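PDB 6LZH: GrgF from Penicillium sp. sh18, which acts as a polyketide transferase in the biosynthesis of the furanone gregatin A, probably fusing two polyketide chains by Claisen condensation. Local coordinates for residues I82-T96 with F116-R130. Sequence-based numbering, arbitrary orientation.
Sequences IDARQQAEHLHDAVT and FGGNVTLAAAAFDKR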
loop_
_atom_site.group_PDB
_atom_site.type_symbol
_atom_site.label_atom_id
_atom_site.label_comp_id
_atom_site.label_asym_id
_atom_site.label_seq_id
_atom_site.Cartn_x
_atom_site.Cartn_y
_atom_site.Cartn_z
ATOM N N ILE A 82 -10.099 3.653 6.220
ATOM C CA ILE A 82 -9.106 4.635 5.797
ATOM C C ILE A 82 -7.990 3.904 5.066
ATOM O O ILE A 82 -7.537 2.843 5.510
ATOM C CB ILE A 82 -8.546 5.432 6.993
ATOM C CG1 ILE A 82 -9.612 6.292 7.699
ATOM C CG2 ILE A 82 -7.374 6.296 6.571
ATOM C CD1 ILE A 82 -10.758 6.760 6.842
ATOM N N ASP A 83 -7.563 4.459 3.932
ATOM C CA ASP A 83 -6.537 3.842 3.095
ATOM C C ASP A 83 -5.704 4.981 2.515
ATOM O O ASP A 83 -6.120 5.614 1.541
ATOM C CB ASP A 83 -7.171 2.988 1.997
ATOM C CG ASP A 83 -6.142 2.194 1.203
ATOM O OD1 ASP A 83 -4.930 2.461 1.360
ATOM O OD2 ASP A 83 -6.553 1.307 0.426
ATOM N N ALA A 84 -4.547 5.256 3.131
ATOM C CA ALA A 84 -3.737 6.386 2.686
ATOM C C ALA A 84 -3.310 6.221 1.237
ATOM O O ALA A 84 -3.375 7.173 0.454
ATOM C CB ALA A 84 -2.505 6.548 3.578
ATOM N N ARG A 85 -2.847 5.018 0.864
ATOM C CA ARG A 85 -2.427 4.804 -0.516
ATOM C C ARG A 85 -3.554 5.122 -1.491
ATOM O O ARG A 85 -3.350 5.835 -2.481
ATOM C CB ARG A 85 -1.953 3.367 -0.714
ATOM C CG ARG A 85 -1.415 3.149 -2.100
ATOM C CD ARG A 85 -1.041 1.675 -2.299
ATOM N NE ARG A 85 -2.193 0.917 -2.768
ATOM C CZ ARG A 85 -2.141 -0.362 -3.125
ATOM N NH1 ARG A 85 -0.993 -1.016 -3.054
ATOM N NH2 ARG A 85 -3.236 -0.981 -3.552
ATOM N N GLN A 86 -4.750 4.594 -1.231
ATOM C CA GLN A 86 -5.869 4.855 -2.135
ATOM C C GLN A 86 -6.231 6.335 -2.143
ATOM O O GLN A 86 -6.610 6.889 -3.181
ATOM C CB GLN A 86 -7.092 4.035 -1.722
ATOM C CG GLN A 86 -8.297 4.277 -2.635
ATOM C CD GLN A 86 -9.593 3.657 -2.118
ATOM O OE1 GLN A 86 -9.872 3.672 -0.920
ATOM N NE2 GLN A 86 -10.399 3.133 -3.028
ATOM N N GLN A 87 -6.158 6.980 -0.974
ATOM C CA GLN A 87 -6.558 8.382 -0.886
ATOM C C GLN A 87 -5.576 9.261 -1.641
ATOM O O GLN A 87 -5.977 10.230 -2.302
ATOM C CB GLN A 87 -6.681 8.812 0.585
ATOM C CG GLN A 87 -7.447 10.133 0.771
ATOM C CD GLN A 87 -7.790 10.477 2.222
ATOM O OE1 GLN A 87 -8.036 9.588 3.072
ATOM N NE2 GLN A 87 -7.822 11.784 2.511
ATOM N N ALA A 88 -4.285 8.925 -1.577
ATOM C CA ALA A 88 -3.310 9.632 -2.400
ATOM C C ALA A 88 -3.607 9.422 -3.873
ATOM O O ALA A 88 -3.516 10.359 -4.671
ATOM C CB ALA A 88 -1.891 9.148 -2.078
ATOM N N GLU A 89 -3.923 8.178 -4.259
ATOM C CA GLU A 89 -4.295 7.913 -5.646
ATOM C C GLU A 89 -5.468 8.783 -6.061
ATOM O O GLU A 89 -5.496 9.319 -7.175
ATOM C CB GLU A 89 -4.652 6.441 -5.820
ATOM C CG GLU A 89 -3.469 5.522 -5.984
ATOM C CD GLU A 89 -3.929 4.101 -6.235
ATOM O OE1 GLU A 89 -4.433 3.802 -7.341
ATOM O OE2 GLU A 89 -3.830 3.304 -5.302
ATOM N N HIS A 90 -6.441 8.941 -5.170
ATOM C CA HIS A 90 -7.623 9.720 -5.505
ATOM C C HIS A 90 -7.281 11.191 -5.693
ATOM O O HIS A 90 -7.941 11.881 -6.471
ATOM C CB HIS A 90 -8.682 9.515 -4.428
ATOM C CG HIS A 90 -9.341 8.175 -4.493
ATOM N ND1 HIS A 90 -10.203 7.717 -3.519
ATOM C CD2 HIS A 90 -9.265 7.191 -5.425
ATOM C CE1 HIS A 90 -10.629 6.509 -3.847
ATOM N NE2 HIS A 90 -10.076 6.168 -4.999
ATOM N N LEU A 91 -6.239 11.681 -5.013
ATOM C CA LEU A 91 -5.791 13.055 -5.246
ATOM C C LEU A 91 -5.210 13.226 -6.646
ATOM O O LEU A 91 -5.334 14.306 -7.238
ATOM C CB LEU A 91 -4.760 13.466 -4.202
ATOM C CG LEU A 91 -5.316 13.861 -2.840
ATOM C CD1 LEU A 91 -4.159 14.144 -1.887
ATOM C CD2 LEU A 91 -6.226 15.099 -2.954
ATOM N N HIS A 92 -4.587 12.180 -7.200
ATOM C CA HIS A 92 -4.210 12.232 -8.616
ATOM C C HIS A 92 -5.450 12.347 -9.507
ATOM O O HIS A 92 -5.443 13.057 -10.521
ATOM C CB HIS A 92 -3.417 10.992 -9.025
ATOM C CG HIS A 92 -2.291 10.632 -8.103
ATOM N ND1 HIS A 92 -1.570 11.573 -7.398
ATOM C CD2 HIS A 92 -1.767 9.426 -7.769
ATOM C CE1 HIS A 92 -0.641 10.963 -6.677
ATOM N NE2 HIS A 92 -0.735 9.661 -6.890
ATOM N N ASP A 93 -6.521 11.641 -9.157
ATOM C CA ASP A 93 -7.747 11.745 -9.942
ATOM C C ASP A 93 -8.379 13.121 -9.767
ATOM O O ASP A 93 -8.952 13.679 -10.715
ATOM C CB ASP A 93 -8.728 10.634 -9.538
ATOM C CG ASP A 93 -8.194 9.247 -9.857
ATOM O OD1 ASP A 93 -7.302 9.161 -10.731
ATOM O OD2 ASP A 93 -8.656 8.249 -9.225
ATOM N N ALA A 94 -8.256 13.693 -8.573
ATOM C CA ALA A 94 -8.753 15.048 -8.354
ATOM C C ALA A 94 -7.980 16.061 -9.194
ATOM O O ALA A 94 -8.580 16.959 -9.798
ATOM C CB ALA A 94 -8.669 15.392 -6.864
ATOM N N VAL A 95 -6.649 15.923 -9.262
ATOM C CA VAL A 95 -5.844 16.820 -10.095
ATOM C C VAL A 95 -6.279 16.708 -11.559
ATOM O O VAL A 95 -6.463 17.718 -12.248
ATOM C CB VAL A 95 -4.344 16.509 -9.918
ATOM C CG1 VAL A 95 -3.509 17.095 -11.075
ATOM C CG2 VAL A 95 -3.828 16.992 -8.559
ATOM N N THR A 96 -6.460 15.475 -12.046
ATOM C CA THR A 96 -6.942 15.242 -13.411
ATOM C C THR A 96 -8.249 15.976 -13.670
ATOM O O THR A 96 -8.395 16.674 -14.679
ATOM C CB THR A 96 -7.130 13.740 -13.640
ATOM O OG1 THR A 96 -5.864 13.091 -13.527
ATOM C CG2 THR A 96 -7.751 13.454 -15.013
ATOM N N PHE A 116 -4.251 13.813 9.044
ATOM C CA PHE A 116 -4.086 12.696 8.123
ATOM C C PHE A 116 -4.115 13.170 6.673
ATOM O O PHE A 116 -3.440 12.586 5.822
ATOM C CB PHE A 116 -5.169 11.646 8.372
ATOM C CG PHE A 116 -5.029 10.441 7.464
ATOM C CD1 PHE A 116 -4.162 9.427 7.788
ATOM C CD2 PHE A 116 -5.762 10.343 6.290
ATOM C CE1 PHE A 116 -4.022 8.322 6.973
ATOM C CE2 PHE A 116 -5.626 9.246 5.469
ATOM C CZ PHE A 116 -4.758 8.238 5.806
ATOM N N GLY A 117 -4.885 14.221 6.377
ATOM C CA GLY A 117 -4.887 14.791 5.041
ATOM C C GLY A 117 -3.525 15.306 4.609
ATOM O O GLY A 117 -3.231 15.321 3.407
ATOM N N GLY A 118 -2.675 15.680 5.572
ATOM C CA GLY A 118 -1.338 16.138 5.251
ATOM C C GLY A 118 -0.407 15.002 4.916
ATOM O O GLY A 118 0.497 15.165 4.097
ATOM N N ASN A 119 -0.620 13.843 5.538
ATOM C CA ASN A 119 0.093 12.634 5.149
ATOM C C ASN A 119 -0.228 12.280 3.699
ATOM O O ASN A 119 0.671 12.108 2.873
ATOM C CB ASN A 119 -0.293 11.502 6.104
ATOM C CG ASN A 119 0.402 10.176 5.790
ATOM O OD1 ASN A 119 0.276 9.637 4.700
ATOM N ND2 ASN A 119 1.106 9.633 6.778
ATOM N N VAL A 120 -1.513 12.215 3.368
ATOM C CA VAL A 120 -1.930 11.869 2.002
ATOM C C VAL A 120 -1.452 12.922 0.999
ATOM O O VAL A 120 -1.075 12.601 -0.140
ATOM C CB VAL A 120 -3.461 11.695 1.989
ATOM C CG1 VAL A 120 -4.013 11.655 0.592
ATOM C CG2 VAL A 120 -3.851 10.439 2.775
ATOM N N THR A 121 -1.497 14.197 1.391
ATOM C CA THR A 121 -1.008 15.281 0.532
ATOM C C THR A 121 0.472 15.097 0.188
ATOM O O THR A 121 0.868 15.206 -0.980
ATOM C CB THR A 121 -1.254 16.634 1.225
ATOM O OG1 THR A 121 -2.658 16.944 1.205
ATOM C CG2 THR A 121 -0.502 17.795 0.517
ATOM N N LEU A 122 1.316 14.844 1.197
ATOM C CA LEU A 122 2.738 14.637 0.925
ATOM C C LEU A 122 2.965 13.418 0.028
ATOM O O LEU A 122 3.833 13.433 -0.858
ATOM C CB LEU A 122 3.502 14.484 2.243
ATOM C CG LEU A 122 3.513 15.746 3.113
ATOM C CD1 LEU A 122 3.971 15.457 4.526
ATOM C CD2 LEU A 122 4.340 16.875 2.474
ATOM N N ALA A 123 2.213 12.340 0.256
ATOM C CA ALA A 123 2.403 11.146 -0.566
ATOM C C ALA A 123 1.990 11.410 -2.005
ATOM O O ALA A 123 2.660 10.971 -2.944
ATOM C CB ALA A 123 1.601 9.976 0.015
ATOM N N ALA A 124 0.875 12.111 -2.201
ATOM C CA ALA A 124 0.453 12.423 -3.565
ATOM C C ALA A 124 1.480 13.311 -4.259
ATOM O O ALA A 124 1.781 13.116 -5.445
ATOM C CB ALA A 124 -0.928 13.082 -3.552
ATOM N N ALA A 125 2.058 14.277 -3.523
ATOM C CA ALA A 125 3.104 15.118 -4.105
ATOM C C ALA A 125 4.354 14.307 -4.427
ATOM O O ALA A 125 5.132 14.686 -5.311
ATOM C CB ALA A 125 3.464 16.252 -3.145
ATOM N N ALA A 126 4.568 13.206 -3.711
ATOM C CA ALA A 126 5.721 12.354 -3.998
ATOM C C ALA A 126 5.620 11.737 -5.386
ATOM O O ALA A 126 6.641 11.458 -6.020
ATOM C CB ALA A 126 5.827 11.251 -2.938
ATOM N N PHE A 127 4.401 11.497 -5.865
ATOM C CA PHE A 127 4.201 10.711 -7.073
ATOM C C PHE A 127 3.763 11.531 -8.278
ATOM O O PHE A 127 3.994 11.096 -9.418
ATOM C CB PHE A 127 3.150 9.614 -6.817
ATOM C CG PHE A 127 3.494 8.693 -5.681
ATOM C CD1 PHE A 127 4.781 8.185 -5.549
ATOM C CD2 PHE A 127 2.531 8.323 -4.747
ATOM C CE1 PHE A 127 5.114 7.329 -4.494
ATOM C CE2 PHE A 127 2.852 7.458 -3.706
ATOM C CZ PHE A 127 4.159 6.967 -3.582
ATOM N N ASP A 128 3.162 12.701 -8.068
ATOM C CA ASP A 128 2.452 13.401 -9.138
ATOM C C ASP A 128 3.127 14.737 -9.432
ATOM O O ASP A 128 2.850 15.745 -8.773
ATOM C CB ASP A 128 0.985 13.593 -8.755
ATOM C CG ASP A 128 0.156 14.169 -9.887
ATOM O OD1 ASP A 128 0.709 14.349 -11.000
ATOM O OD2 ASP A 128 -1.048 14.441 -9.656
ATOM N N LYS A 129 3.978 14.765 -10.457
ATOM C CA LYS A 129 4.685 15.996 -10.804
ATOM C C LYS A 129 3.810 17.019 -11.527
ATOM O O LYS A 129 4.316 18.086 -11.889
ATOM C CB LYS A 129 5.924 15.661 -11.652
ATOM C CG LYS A 129 6.941 14.850 -10.890
ATOM C CD LYS A 129 7.404 15.598 -9.651
ATOM C CE LYS A 129 7.944 14.630 -8.612
ATOM N NZ LYS A 129 7.241 14.721 -7.308
ATOM N N ARG A 130 2.524 16.722 -11.764
ATOM C CA ARG A 130 1.592 17.761 -12.185
ATOM C C ARG A 130 1.255 18.718 -11.050
ATOM O O ARG A 130 0.705 19.790 -11.309
ATOM C CB ARG A 130 0.301 17.140 -12.732
ATOM C CG ARG A 130 0.541 16.141 -13.889
ATOM C CD ARG A 130 -0.734 15.371 -14.204
ATOM N NE ARG A 130 -1.222 14.671 -13.017
ATOM C CZ ARG A 130 -2.443 14.156 -12.901
ATOM N NH1 ARG A 130 -3.307 14.242 -13.916
ATOM N NH2 ARG A 130 -2.792 13.548 -11.770
HETATM O O HOH W 1 -2.042 14.306 -7.090
#
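Arg-130, just past helix 116-127, lays its guanidinium against helix 84-96 with Val-95 CG1 over the centre of one face, while N-H groups along its edge bond Thr-96, His-92 and Asp-128. Arg-130 NH1 gives Thr-96 OG1 a nearly straight bond of 2.8 Å in the guanidinium plane, and its NH2 reaches His-92 O at 3.0 Å, a carbonyl that also accepts from Thr-96 N on its opposite face. Asp-128 holds the group side-on: Arg-130 NE meets Asp-128 OD1 at 2.8 Å, NH2 bonds OD2, and OD1 closes an Asx turn with Arg-130 N. A leucine in place of Arg-130 would probably leave the Asp-128 carboxylate without its countercharge. One water links Asp-128 OD2 to His-92 ND1; His-92 NE2 is hydrogen-bonded to Tyr-213 OH of the second subunit. The helices cross at -61°, and Ala-88 and Ala-124 let their axes approach to 8.5 Å. Val-120 is a knob among Ala-84, Gln-87, Ala-88 and Leu-91; its CG1, anti to the backbone N (chi1 167°), meets Leu-91 CD1 at 3.5 Å. Phe-116, about 5 Å from the probable nucleophile Cys-115 (side chains), packs CZ on Ile-82 CG2 and Ala-84 CB. Helix 116-127 follows what is probably the nucleophile elbow of the alpha/beta hydrolase fold.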